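PDB 5M6G: beta-glucosidase from Saccharopolyspora erythraea D, which probably hydrolyses terminal, non-reducing beta-D-glucosyl residues to release beta-D-glucose, as a member of glycosyl hydrolase family 3. Local coordinates for residues Ser59-Asp62 against Lys63-Gln66; Glu254-Glu257 against Ile258-Pro262; Leu292-Asp295 against Val296-Glu300; Asp368-Arg371 against Arg372-Lys376. All blocks are in the same frame, centred on the assembly; numbering follows the deposited sequence.

Interaction 1. Residues Ser59-Asp62 against Lys63-Gln66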
ATOM      1  N   SER A  59     -35.602  -3.171   0.596  1.00 10.88           N
ATOM      2  CA  SER A  59     -35.912  -3.935   1.788  1.00 15.92           C
ATOM      3  C   SER A  59     -34.726  -3.901   2.744  1.00 15.29           C
ATOM      4  O   SER A  59     -33.599  -3.577   2.366  1.00 14.00           O
ATOM      5  CB  SER A  59     -36.218  -5.385   1.445  1.00 14.86           C
ATOM      6  OG  SER A  59     -35.067  -6.009   0.895  1.00 16.97           O
ATOM      7  N   LEU A  60     -34.995  -4.249   4.003  1.00 12.72           N
ATOM      8  CA  LEU A  60     -33.900  -4.393   4.955  1.00 15.32           C
ATOM      9  C   LEU A  60     -32.845  -5.357   4.422  1.00 13.04           C
ATOM     10  O   LEU A  60     -31.642  -5.087   4.515  1.00 14.04           O
ATOM     11  CB  LEU A  60     -34.432  -4.862   6.310  1.00 15.30           C
ATOM     12  CG  LEU A  60     -33.331  -5.149   7.341  1.00 12.01           C
ATOM     13  CD1 LEU A  60     -32.429  -3.944   7.524  1.00 14.80           C
ATOM     14  CD2 LEU A  60     -33.949  -5.568   8.669  1.00 14.64           C
ATOM     15  N   ASP A  61     -33.278  -6.471   3.823  1.00 16.23           N
ATOM     16  CA  ASP A  61     -32.319  -7.433   3.287  1.00 18.86           C
ATOM     17  C   ASP A  61     -31.461  -6.816   2.188  1.00 12.74           C
ATOM     18  O   ASP A  61     -30.265  -7.122   2.090  1.00 12.94           O
ATOM     19  CB  ASP A  61     -33.038  -8.681   2.769  1.00 17.60           C
ATOM     20  CG  ASP A  61     -33.467  -9.607   3.893  1.00 23.75           C
ATOM     21  OD1 ASP A  61     -33.343  -9.210   5.067  1.00 22.12           O
ATOM     22  OD2 ASP A  61     -33.937 -10.724   3.610  1.00 23.89           O
ATOM     23  N   ASP A  62     -32.041  -5.942   1.353  1.00 12.00           N
ATOM     24  CA  ASP A  62     -31.220  -5.240   0.363  1.00 16.04           C
ATOM     25  C   ASP A  62     -30.152  -4.403   1.055  1.00 15.84           C
ATOM     26  O   ASP A  62     -28.990  -4.370   0.623  1.00 13.58           O
ATOM     27  CB  ASP A  62     -32.078  -4.338  -0.531  1.00 10.76           C
ATOM     28  CG  ASP A  62     -33.093  -5.116  -1.383  1.00 13.87           C
ATOM     29  OD1 ASP A  62     -32.725  -6.174  -1.936  1.00 16.31           O
ATOM     30  OD2 ASP A  62     -34.250  -4.646  -1.510  1.00 14.23           O
ATOM     31  N   LYS A  63     -30.537  -3.714   2.134  1.00 13.92           N
ATOM     32  CA  LYS A  63     -29.611  -2.836   2.841  1.00 14.20           C
ATOM     33  C   LYS A  63     -28.517  -3.630   3.545  1.00 11.99           C
ATOM     34  O   LYS A  63     -27.359  -3.197   3.590  1.00 13.72           O
ATOM     35  CB  LYS A  63     -30.384  -1.973   3.849  1.00 15.12           C
ATOM     36  CG  LYS A  63     -31.308  -0.941   3.216  1.00 13.38           C
ATOM     37  CD  LYS A  63     -32.107  -0.183   4.282  1.00 16.00           C
ATOM     38  CE  LYS A  63     -33.207   0.667   3.649  1.00 13.88           C
ATOM     39  NZ  LYS A  63     -34.072   1.252   4.735  1.00 12.54           N
ATOM     40  N   LEU A  64     -28.860  -4.786   4.113  1.00 12.29           N
ATOM     41  CA  LEU A  64     -27.839  -5.610   4.748  1.00 12.55           C
ATOM     42  C   LEU A  64     -26.832  -6.097   3.720  1.00 15.60           C
ATOM     43  O   LEU A  64     -25.616  -6.055   3.956  1.00 12.11           O
ATOM     44  CB  LEU A  64     -28.482  -6.792   5.466  1.00 10.52           C
ATOM     45  CG  LEU A  64     -29.498  -6.384   6.541  1.00 16.21           C
ATOM     46  CD1 LEU A  64     -30.176  -7.617   7.107  1.00 16.79           C
ATOM     47  CD2 LEU A  64     -28.829  -5.559   7.663  1.00 14.33           C
ATOM     48  N   GLY A  65     -27.324  -6.532   2.558  1.00 13.40           N
ATOM     49  CA  GLY A  65     -26.431  -6.972   1.499  1.00 13.28           C
ATOM     50  C   GLY A  65     -25.418  -5.919   1.105  1.00 13.38           C
ATOM     51  O   GLY A  65     -24.244  -6.232   0.892  1.00 14.12           O
ATOM     52  N   GLN A  66     -25.851  -4.657   1.002  1.00 14.55           N
ATOM     53  CA  GLN A  66     -24.929  -3.605   0.579  1.00 13.55           C
ATOM     54  C   GLN A  66     -23.761  -3.446   1.537  1.00 14.74           C
ATOM     55  O   GLN A  66     -22.712  -2.949   1.127  1.00 12.49           O
ATOM     56  CB  GLN A  66     -25.636  -2.254   0.441  1.00 11.21           C
ATOM     57  CG  GLN A  66     -26.523  -2.115  -0.779  1.00 13.93           C
ATOM     58  CD  GLN A  66     -25.751  -2.268  -2.065  1.00 18.78           C
ATOM     59  OE1 GLN A  66     -24.849  -1.479  -2.362  1.00 12.33           O
ATOM     60  NE2 GLN A  66     -26.094  -3.289  -2.840  1.00 14.76           N
TER
HETATM   61  O   HOH W   1     -28.306  -4.941  -1.951  1.00 12.32           O
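Leu60 and Leu64, one helical turn apart, meet through their branches, the two side chains lying at a slant to each other. CD1 of Leu60 sits 3.9 Å from CG of Leu64, and the contact repeats in reverse, with Leu60 CG 4.0 Å from Leu64 CD1. The first torsion of Leu60 explains the pairing: with CG set opposite the backbone N (chi1 175°), the end of the side chain comes back to the next turn although CB leaves the backbone away from it. Both leucines also pack on helix 345-357, Leu60 on Val356 and Leu64 on Ile349 and Leu352. With an alanine at Leu64 the branch carbons that meet Leu60 would be missing, which would probably open a gap against helix 345-357 and leave Leu60 freer to turn. Lys63 runs extended, its CG passing 3.6 Å from Ser59 O, and its NZ forms a salt bridge with Asp367. Gln66 bends at its second torsion, and its NE2 donates to a water at 2.9 Å. That water in turn donates to Asp62 O at 2.7 Å, an oxygen that also accepts Gln66 N, so the carbonyl is gripped twice; OE1 of Gln66 bonds Lys377. At the helix start the exchange is reciprocal. Asp62 N donates to Ser59 OG at 3.1 Å, while Ser59 N donates to Asp62 OD2 at 2.9 Å, meeting the carboxylate on its anti side and 27° out of its plane. This pair of crossed bonds is a capping box, with Ser59 as the N-cap of helix 60-66.

Interaction 2. Residues Glu254-Glu257 against Ile258-Pro262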
ATOM      1  N   GLU A 254      -1.195  12.184  22.017  1.00 17.90           N
ATOM      2  CA  GLU A 254      -0.194  11.623  21.107  1.00 15.02           C
ATOM      3  C   GLU A 254      -0.857  11.010  19.882  1.00 15.01           C
ATOM      4  O   GLU A 254      -0.348  11.136  18.757  1.00 15.97           O
ATOM      5  CB  GLU A 254       0.665  10.575  21.826  1.00 18.70           C
ATOM      6  CG  GLU A 254       1.566  11.144  22.921  1.00 33.23           C
ATOM      7  CD  GLU A 254       2.240  10.068  23.776  1.00 36.58           C
ATOM      8  OE1 GLU A 254       1.565   9.412  24.616  1.00 27.91           O
ATOM      9  OE2 GLU A 254       3.461   9.886  23.607  1.00 43.81           O
ATOM     10  N   LEU A 255      -1.984  10.330  20.081  1.00 17.29           N
ATOM     11  CA  LEU A 255      -2.711   9.763  18.949  1.00 16.89           C
ATOM     12  C   LEU A 255      -3.160  10.863  18.001  1.00 15.15           C
ATOM     13  O   LEU A 255      -3.001  10.746  16.782  1.00 15.83           O
ATOM     14  CB  LEU A 255      -3.906   8.948  19.449  1.00 12.68           C
ATOM     15  CG  LEU A 255      -4.722   8.172  18.403  1.00 15.18           C
ATOM     16  CD1 LEU A 255      -3.928   6.972  17.920  1.00 15.88           C
ATOM     17  CD2 LEU A 255      -6.088   7.733  18.961  1.00 13.93           C
ATOM     18  N   ARG A 256      -3.685  11.959  18.550  1.00 15.70           N
ATOM     19  CA  ARG A 256      -4.176  13.059  17.731  1.00 14.58           C
ATOM     20  C   ARG A 256      -3.047  13.841  17.078  1.00 17.25           C
ATOM     21  O   ARG A 256      -3.220  14.354  15.965  1.00 19.35           O
ATOM     22  CB  ARG A 256      -5.036  14.002  18.574  1.00 17.95           C
ATOM     23  CG  ARG A 256      -6.352  13.398  19.008  1.00 15.83           C
ATOM     24  CD  ARG A 256      -7.091  14.321  19.943  1.00 15.60           C
ATOM     25  NE  ARG A 256      -8.501  13.956  20.055  1.00 16.63           N
ATOM     26  CZ  ARG A 256      -9.456  14.401  19.243  1.00 13.91           C
ATOM     27  NH1 ARG A 256      -9.155  15.222  18.244  1.00 17.07           N
ATOM     28  NH2 ARG A 256     -10.716  14.013  19.421  1.00 16.22           N
ATOM     29  N   GLU A 257      -1.895  13.961  17.747  1.00 16.58           N
ATOM     30  CA  GLU A 257      -0.819  14.776  17.192  1.00 13.85           C
ATOM     31  C   GLU A 257       0.035  14.020  16.179  1.00 14.67           C
ATOM     32  O   GLU A 257       0.532  14.633  15.226  1.00 17.01           O
ATOM     33  CB  GLU A 257       0.064  15.323  18.316  1.00 18.46           C
ATOM     34  CG  GLU A 257      -0.659  16.318  19.208  1.00 22.85           C
ATOM     35  CD  GLU A 257       0.253  16.925  20.253  1.00 31.10           C
ATOM     36  OE1 GLU A 257       1.358  16.378  20.444  1.00 30.12           O
ATOM     37  OE2 GLU A 257      -0.143  17.931  20.885  1.00 37.01           O
ATOM     38  N   ILE A 258       0.209  12.714  16.346  1.00 11.93           N
ATOM     39  CA  ILE A 258       1.078  11.929  15.469  1.00 15.08           C
ATOM     40  C   ILE A 258       0.288  11.183  14.389  1.00 17.42           C
ATOM     41  O   ILE A 258       0.606  11.277  13.204  1.00 18.32           O
ATOM     42  CB  ILE A 258       1.939  10.952  16.296  1.00 16.32           C
ATOM     43  CG1 ILE A 258       2.797  11.718  17.304  1.00 18.93           C
ATOM     44  CG2 ILE A 258       2.806  10.090  15.361  1.00 18.41           C
ATOM     45  CD1 ILE A 258       3.743  10.828  18.113  1.00 23.17           C
ATOM     46  N   HIS A 259      -0.749  10.435  14.775  1.00 14.88           N
ATOM     47  CA  HIS A 259      -1.354   9.458  13.874  1.00 15.54           C
ATOM     48  C   HIS A 259      -2.602   9.960  13.167  1.00 19.75           C
ATOM     49  O   HIS A 259      -2.874   9.538  12.037  1.00 15.48           O
ATOM     50  CB  HIS A 259      -1.684   8.177  14.648  1.00 17.08           C
ATOM     51  CG  HIS A 259      -0.485   7.552  15.292  1.00 20.32           C
ATOM     52  ND1 HIS A 259       0.369   6.712  14.608  1.00 16.61           N
ATOM     53  CD2 HIS A 259       0.024   7.671  16.543  1.00 16.87           C
ATOM     54  CE1 HIS A 259       1.345   6.329  15.416  1.00 16.60           C
ATOM     55  NE2 HIS A 259       1.159   6.897  16.595  1.00 12.34           N
ATOM     56  N   LEU A 260      -3.357  10.848  13.800  1.00 12.50           N
ATOM     57  CA  LEU A 260      -4.583  11.392  13.236  1.00 13.00           C
ATOM     58  C   LEU A 260      -4.394  12.370  12.071  1.00 12.93           C
ATOM     59  O   LEU A 260      -5.220  12.358  11.151  1.00 15.25           O
ATOM     60  CB  LEU A 260      -5.388  12.074  14.343  1.00 10.06           C
ATOM     61  CG  LEU A 260      -6.827  12.405  13.943  1.00 15.44           C
ATOM     62  CD1 LEU A 260      -7.613  11.127  13.623  1.00 11.28           C
ATOM     63  CD2 LEU A 260      -7.493  13.207  15.046  1.00 15.24           C
ATOM     64  N   PRO A 261      -3.376  13.240  12.064  1.00 15.75           N
ATOM     65  CA  PRO A 261      -3.341  14.332  11.066  1.00 13.35           C
ATOM     66  C   PRO A 261      -3.385  13.841   9.627  1.00 17.07           C
ATOM     67  O   PRO A 261      -4.042  14.486   8.793  1.00 15.73           O
ATOM     68  CB  PRO A 261      -2.017  15.050  11.376  1.00 13.71           C
ATOM     69  CG  PRO A 261      -1.891  14.881  12.858  1.00 16.95           C
ATOM     70  CD  PRO A 261      -2.342  13.460  13.097  1.00 13.87           C
ATOM     71  N   PRO A 262      -2.701  12.745   9.264  1.00 12.30           N
ATOM     72  CA  PRO A 262      -2.817  12.286   7.866  1.00 12.92           C
ATOM     73  C   PRO A 262      -4.237  11.913   7.472  1.00 12.10           C
ATOM     74  O   PRO A 262      -4.607  12.079   6.304  1.00 15.40           O
ATOM     75  CB  PRO A 262      -1.880  11.075   7.811  1.00 11.02           C
ATOM     76  CG  PRO A 262      -0.848  11.381   8.850  1.00 13.17           C
ATOM     77  CD  PRO A 262      -1.666  11.968   9.976  1.00 12.19           C
TER
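Leu255 O accepts from two backbone N-H groups, those of His259 (i+4) and Leu260 (i+5). Leu260 N, at 3.0 Å from Leu255 O, comes almost in line with the carbonyl bond, whereas His259 N approaches the same oxygen tilted 35° from the carbonyl plane. The bond from residue i to i+5, Leu255 to Leu260, marks a pi-type turn; one residue earlier, Ile258 N still makes the ordinary alpha-helical bond to Glu254 O, at 2.9 Å. Pro261 has no N-H to give, so the run of backbone bonds is interrupted here, and its ring packs against the carbonyls, CD 3.1 Å from Arg256 O and CG 3.4 Å from Glu257 O.

Among apolar contacts, Arg256 and Leu260 run side by side in the same direction, with Arg256 CG 4.1 Å from Leu260 CD2. Leu255 and His259 instead cross at about a right angle. Leu255 CG lies anti to the backbone N (chi1 -175°), which brings CD1 back within 4.1 Å of His259 CB although CB of the leucine points away. The His259 ring has CG2 of Ile258 over the centre of one face, 3.8 Å above its plane, and Leu255 CA at its edge.

Of the charged ends, Arg256 NE pairs with Glu252 and Glu257 OE2 accepts from Gln253, both one turn back, while Arg256 NH2 crosses to Glu300 of helix 290-300.

The turn joins helices 252-259 and 261-268. Leu255 and Arg256 pack on helix 290-300 through Leu292, Tyr291 and Val296, Leu260 on Leu301 just beyond that helix, and Pro261 and Pro262 on helix 201-206.

Interaction 3. Residues Leu292-Asp295 against Val296-Glu300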
ATOM      1  N   LEU A 292     -13.651   6.417  18.498  1.00 11.30           N
ATOM      2  CA  LEU A 292     -12.740   6.826  17.434  1.00 13.60           C
ATOM      3  C   LEU A 292     -13.420   6.797  16.070  1.00 14.63           C
ATOM      4  O   LEU A 292     -13.195   7.691  15.248  1.00 14.04           O
ATOM      5  CB  LEU A 292     -11.478   5.955  17.438  1.00 13.36           C
ATOM      6  CG  LEU A 292     -10.540   6.193  18.626  1.00 14.13           C
ATOM      7  CD1 LEU A 292      -9.280   5.352  18.501  1.00 14.94           C
ATOM      8  CD2 LEU A 292     -10.176   7.669  18.734  1.00 12.83           C
ATOM      9  N   VAL A 293     -14.269   5.798  15.815  1.00 14.16           N
ATOM     10  CA  VAL A 293     -14.850   5.647  14.478  1.00 15.17           C
ATOM     11  C   VAL A 293     -16.076   6.540  14.313  1.00 15.41           C
ATOM     12  O   VAL A 293     -16.188   7.295  13.342  1.00 16.58           O
ATOM     13  CB  VAL A 293     -15.195   4.171  14.196  1.00 14.98           C
ATOM     14  CG1 VAL A 293     -15.856   4.037  12.832  1.00 14.25           C
ATOM     15  CG2 VAL A 293     -13.954   3.315  14.246  1.00 11.30           C
ATOM     16  N   ASN A 294     -17.024   6.467  15.246  1.00 16.09           N
ATOM     17  CA  ASN A 294     -18.209   7.299  15.073  1.00 12.49           C
ATOM     18  C   ASN A 294     -17.979   8.714  15.582  1.00 16.31           C
ATOM     19  O   ASN A 294     -18.230   9.688  14.859  1.00 18.33           O
ATOM     20  CB  ASN A 294     -19.419   6.682  15.765  1.00 17.08           C
ATOM     21  CG  ASN A 294     -20.676   7.499  15.534  1.00 26.24           C
ATOM     22  OD1 ASN A 294     -21.325   7.377  14.495  1.00 26.94           O
ATOM     23  ND2 ASN A 294     -21.005   8.367  16.490  1.00 21.59           N
ATOM     24  N   ASP A 295     -17.497   8.855  16.818  1.00 14.45           N
ATOM     25  CA  ASP A 295     -17.454  10.183  17.423  1.00 15.30           C
ATOM     26  C   ASP A 295     -16.365  11.044  16.794  1.00 18.62           C
ATOM     27  O   ASP A 295     -16.605  12.205  16.442  1.00 17.94           O
ATOM     28  CB  ASP A 295     -17.258  10.068  18.935  1.00 14.27           C
ATOM     29  CG  ASP A 295     -18.468   9.463  19.634  1.00 18.66           C
ATOM     30  OD1 ASP A 295     -19.504   9.248  18.968  1.00 19.58           O
ATOM     31  OD2 ASP A 295     -18.387   9.208  20.851  1.00 18.95           O
ATOM     32  N   VAL A 296     -15.169  10.494  16.619  1.00 14.87           N
ATOM     33  CA  VAL A 296     -14.064  11.305  16.116  1.00 13.25           C
ATOM     34  C   VAL A 296     -14.042  11.341  14.591  1.00 15.56           C
ATOM     35  O   VAL A 296     -14.039  12.419  13.990  1.00 14.45           O
ATOM     36  CB  VAL A 296     -12.729  10.814  16.713  1.00 14.49           C
ATOM     37  CG1 VAL A 296     -11.548  11.586  16.124  1.00 13.56           C
ATOM     38  CG2 VAL A 296     -12.766  10.970  18.239  1.00 13.46           C
ATOM     39  N   LEU A 297     -14.069  10.181  13.927  1.00 15.07           N
ATOM     40  CA  LEU A 297     -13.903  10.177  12.474  1.00 13.75           C
ATOM     41  C   LEU A 297     -15.130  10.743  11.767  1.00 16.52           C
ATOM     42  O   LEU A 297     -15.030  11.704  10.998  1.00 14.49           O
ATOM     43  CB  LEU A 297     -13.603   8.764  11.981  1.00 15.58           C
ATOM     44  CG  LEU A 297     -13.584   8.595  10.455  1.00 14.07           C
ATOM     45  CD1 LEU A 297     -12.479   9.431   9.818  1.00 14.80           C
ATOM     46  CD2 LEU A 297     -13.389   7.139  10.146  1.00 15.44           C
ATOM     47  N   LYS A 298     -16.298  10.140  11.994  1.00 16.02           N
ATOM     48  CA  LYS A 298     -17.509  10.624  11.340  1.00 16.43           C
ATOM     49  C   LYS A 298     -17.962  11.954  11.929  1.00 18.16           C
ATOM     50  O   LYS A 298     -18.414  12.841  11.196  1.00 17.03           O
ATOM     51  CB  LYS A 298     -18.620   9.581  11.453  1.00 17.67           C
ATOM     52  CG  LYS A 298     -18.445   8.395  10.516  1.00 15.00           C
ATOM     53  CD  LYS A 298     -19.647   7.467  10.572  1.00 16.04           C
ATOM     54  CE  LYS A 298     -19.533   6.353   9.538  1.00 14.38           C
ATOM     55  NZ  LYS A 298     -20.753   5.481   9.559  1.00 14.30           N
ATOM     56  N   GLY A 299     -17.834  12.118  13.241  1.00 15.39           N
ATOM     57  CA  GLY A 299     -18.383  13.294  13.890  1.00 15.73           C
ATOM     58  C   GLY A 299     -17.437  14.471  13.842  1.00 13.72           C
ATOM     59  O   GLY A 299     -17.628  15.408  13.062  1.00 16.34           O
ATOM     60  N   GLU A 300     -16.383  14.407  14.659  1.00 18.02           N
ATOM     61  CA  GLU A 300     -15.485  15.546  14.808  1.00 17.37           C
ATOM     62  C   GLU A 300     -14.783  15.886  13.498  1.00 20.22           C
ATOM     63  O   GLU A 300     -14.696  17.061  13.123  1.00 16.95           O
ATOM     64  CB  GLU A 300     -14.470  15.265  15.910  1.00 17.62           C
ATOM     65  CG  GLU A 300     -13.509  16.412  16.107  1.00 28.52           C
ATOM     66  CD  GLU A 300     -12.380  16.083  17.056  1.00 28.95           C
ATOM     67  OE1 GLU A 300     -12.593  15.280  17.991  1.00 23.73           O
ATOM     68  OE2 GLU A 300     -11.276  16.630  16.847  1.00 26.20           O
TER
HETATM   69  O   HOH W   2     -21.974   5.602  12.524  1.00 20.18           O
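Lys298 NZ is gripped by several groups, and one of them leads back to Asn294: a water that donates to Asn294 OD1 at 2.7 Å and accepts from Lys298 NZ at 3.2 Å. The ammonium also forms salt bridges with Asp368 and Asp337 and a hydrogen bond with Gly335 O, acidic and polar company that would probably stabilise its charge beside Arg365 and Arg372. The lysine chain, extended beyond CG, carries NZ away from the backbone to those two acids, its CD passing 4.3 Å from Asn294 OD1. The amide of Asn294 is held at both ends, since ND2 donates to Asp295 OD1 at 3.0 Å, with the acceptor only 7° out of the amide plane; this should fix the amide rotation.

Among the side chains, Leu292 CD2 touches Val296 CG2 at 4.2 Å. The backbone bonds set the spacing. Leu292 O accepts from Leu297 N at 3.0 Å, and also from Tyr233 OH; Val293 O accepts from Lys298 N at 3.2 Å, and Asp295 O from Glu300 N at 2.8 Å. The bond from Gly299 N to Asn294 O is weak, bent to 128°.

Val293 and Leu297 pack on Val307 of strand 306-308, Val296 and Leu297 on Tyr233 of strand 229-233. Each of the four backbone bonds joins residue i to i+5, the mark of a pi-helical turn, here within a helix lying against strands of the TIM-barrel-type family 3 domain.

Interaction 4. Residues Asp368-Arg371 against Arg372-Lys376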
ATOM      1  N   ASP A 368     -27.541   4.750   7.737  1.00 13.10           N
ATOM      2  CA  ASP A 368     -26.331   5.551   7.601  1.00 12.61           C
ATOM      3  C   ASP A 368     -25.288   4.817   6.762  1.00 13.97           C
ATOM      4  O   ASP A 368     -24.681   5.400   5.856  1.00 12.78           O
ATOM      5  CB  ASP A 368     -25.778   5.898   8.986  1.00 11.33           C
ATOM      6  CG  ASP A 368     -24.396   6.499   8.925  1.00 13.40           C
ATOM      7  OD1 ASP A 368     -24.265   7.619   8.398  1.00 17.88           O
ATOM      8  OD2 ASP A 368     -23.443   5.857   9.413  1.00 15.10           O
ATOM      9  N   ALA A 369     -25.072   3.527   7.041  1.00 11.15           N
ATOM     10  CA  ALA A 369     -24.087   2.773   6.271  1.00 12.01           C
ATOM     11  C   ALA A 369     -24.484   2.712   4.805  1.00 12.45           C
ATOM     12  O   ALA A 369     -23.641   2.875   3.912  1.00 12.03           O
ATOM     13  CB  ALA A 369     -23.932   1.363   6.844  1.00 10.79           C
ATOM     14  N   ASN A 370     -25.775   2.507   4.532  1.00 11.47           N
ATOM     15  CA  ASN A 370     -26.201   2.411   3.139  1.00 14.00           C
ATOM     16  C   ASN A 370     -26.112   3.748   2.435  1.00 10.80           C
ATOM     17  O   ASN A 370     -25.724   3.810   1.270  1.00 13.18           O
ATOM     18  CB  ASN A 370     -27.612   1.866   3.055  1.00 10.41           C
ATOM     19  CG  ASN A 370     -27.620   0.384   2.944  1.00 13.41           C
ATOM     20  OD1 ASN A 370     -27.864  -0.161   1.867  1.00 13.59           O
ATOM     21  ND2 ASN A 370     -27.284  -0.290   4.041  1.00 10.27           N
ATOM     22  N   ARG A 371     -26.491   4.830   3.109  1.00 10.68           N
ATOM     23  CA  ARG A 371     -26.358   6.142   2.482  1.00 13.01           C
ATOM     24  C   ARG A 371     -24.909   6.412   2.089  1.00 15.71           C
ATOM     25  O   ARG A 371     -24.631   6.926   0.994  1.00 14.00           O
ATOM     26  CB  ARG A 371     -26.871   7.211   3.437  1.00 16.34           C
ATOM     27  CG  ARG A 371     -26.952   8.598   2.857  1.00 23.14           C
ATOM     28  CD  ARG A 371     -27.836   9.450   3.755  1.00 28.40           C
ATOM     29  NE  ARG A 371     -29.077   8.750   4.073  1.00 29.08           N
ATOM     30  CZ  ARG A 371     -29.458   8.367   5.292  1.00 39.48           C
ATOM     31  NH1 ARG A 371     -28.707   8.613   6.364  1.00 26.51           N
ATOM     32  NH2 ARG A 371     -30.617   7.739   5.441  1.00 37.73           N
ATOM     33  N   ARG A 372     -23.969   6.044   2.958  1.00 12.83           N
ATOM     34  CA  ARG A 372     -22.558   6.270   2.657  1.00 10.42           C
ATOM     35  C   ARG A 372     -22.078   5.381   1.507  1.00 13.00           C
ATOM     36  O   ARG A 372     -21.386   5.861   0.600  1.00 13.04           O
ATOM     37  CB  ARG A 372     -21.734   6.060   3.923  1.00 11.66           C
ATOM     38  CG  ARG A 372     -22.005   7.136   4.972  1.00 13.41           C
ATOM     39  CD  ARG A 372     -21.412   6.787   6.313  1.00 15.81           C
ATOM     40  NE  ARG A 372     -21.616   7.863   7.277  1.00 12.65           N
ATOM     41  CZ  ARG A 372     -20.740   8.835   7.504  1.00 16.39           C
ATOM     42  NH1 ARG A 372     -19.588   8.857   6.836  1.00 15.83           N
ATOM     43  NH2 ARG A 372     -21.014   9.777   8.407  1.00 15.69           N
ATOM     44  N   ILE A 373     -22.453   4.101   1.503  1.00 13.54           N
ATOM     45  CA  ILE A 373     -22.021   3.203   0.427  1.00 11.83           C
ATOM     46  C   ILE A 373     -22.647   3.618  -0.898  1.00 12.94           C
ATOM     47  O   ILE A 373     -21.955   3.764  -1.913  1.00 10.65           O
ATOM     48  CB  ILE A 373     -22.371   1.739   0.762  1.00 12.69           C
ATOM     49  CG1 ILE A 373     -21.595   1.226   1.973  1.00 10.68           C
ATOM     50  CG2 ILE A 373     -22.147   0.840  -0.459  1.00  9.77           C
ATOM     51  CD1 ILE A 373     -22.308   0.071   2.687  1.00 13.30           C
ATOM     52  N   LEU A 374     -23.973   3.806  -0.913  1.00 11.59           N
ATOM     53  CA  LEU A 374     -24.648   4.092  -2.177  1.00 14.73           C
ATOM     54  C   LEU A 374     -24.209   5.432  -2.747  1.00 13.92           C
ATOM     55  O   LEU A 374     -24.091   5.578  -3.968  1.00 16.38           O
ATOM     56  CB  LEU A 374     -26.166   4.066  -1.988  1.00 13.70           C
ATOM     57  CG  LEU A 374     -26.739   2.704  -1.613  1.00 12.28           C
ATOM     58  CD1 LEU A 374     -28.218   2.850  -1.242  1.00 12.85           C
ATOM     59  CD2 LEU A 374     -26.534   1.712  -2.766  1.00 11.34           C
ATOM     60  N   THR A 375     -23.965   6.423  -1.882  1.00 12.71           N
ATOM     61  CA  THR A 375     -23.495   7.717  -2.367  1.00 13.64           C
ATOM     62  C   THR A 375     -22.222   7.562  -3.190  1.00 12.58           C
ATOM     63  O   THR A 375     -22.102   8.132  -4.279  1.00 11.64           O
ATOM     64  CB  THR A 375     -23.276   8.672  -1.189  1.00 13.89           C
ATOM     65  OG1 THR A 375     -24.553   9.025  -0.635  1.00 16.55           O
ATOM     66  CG2 THR A 375     -22.566   9.945  -1.632  1.00 12.99           C
ATOM     67  N   LYS A 376     -21.276   6.759  -2.701  1.00 13.78           N
ATOM     68  CA  LYS A 376     -20.027   6.564  -3.429  1.00 11.97           C
ATOM     69  C   LYS A 376     -20.254   5.801  -4.730  1.00 12.06           C
ATOM     70  O   LYS A 376     -19.607   6.090  -5.746  1.00 12.21           O
ATOM     71  CB  LYS A 376     -19.021   5.845  -2.532  1.00 12.12           C
ATOM     72  CG  LYS A 376     -18.527   6.738  -1.393  1.00 10.63           C
ATOM     73  CD  LYS A 376     -17.635   7.850  -1.962  1.00 14.68           C
ATOM     74  CE  LYS A 376     -17.436   9.022  -0.986  1.00 14.27           C
ATOM     75  NZ  LYS A 376     -18.674   9.861  -0.799  1.00 14.10           N
TER
HETATM   76  O   HOH W   3     -23.187   9.623  10.244  1.00 19.95           O
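Asp368 and Arg372 form a salt bridge between positions i and i+4, one turn apart on helix 363-379. Arg372 NE donates to Asp368 OD1 at 2.9 Å and nearly straight, 165°, on its syn side, 27° out of the carboxylate plane. The oxygen lies at the guanidinium edge, in its plane, while the two flat groups are turned 71° against each other. A water extends the same edge, accepting from Arg372 NH2 at 2.8 Å and donating to Asp368 OD1 at 2.9 Å. Arg372 reaches the acid on a chain extended from CG to NE.

In the second shell, Phe303 O and Gly305 O take Arg372 NH1, fixing the far end of the guanidinium, and Asp368 OD2 makes salt bridges with Arg365 and Lys298. A leucine in place of Arg372 would probably leave Asp368 OD1 without its charged mate and those two carbonyls without this donor.

Further along the helix, Leu374 packs on Leu54 and Met55 of helix 47-57, and Thr375 on Val51. Thr375 turns its hydroxyl back to the preceding turn: OG1 donates to Arg371 O at 2.7 Å, and Thr375 N reaches that oxygen from the opposite face of its plane, at 3.0 Å.

How the interactions relate
The four contacts follow one another along the chain, all within the family 3 N-terminal range and its TIM-barrel-type fold. Spatially they form a chain of neighbours: interactions 1 and 4 have centres 12 Å apart, interactions 3 and 4 16 Å, and interactions 2 and 3 14 Å, whereas interactions 1 and 2 lie 35 Å apart. Helix 363-379 touches helix 60-66 through Asn370 ND2 on Lys63 O, and helix 290-300 through Asp368 OD2 on Lys298 NZ; helix 290-300 in turn meets helix 252-259. The latest of these four helices lies against the earliest, so the chain returns on itself within this region, and charged pairs join interaction 3 to both interactions 2 and 4.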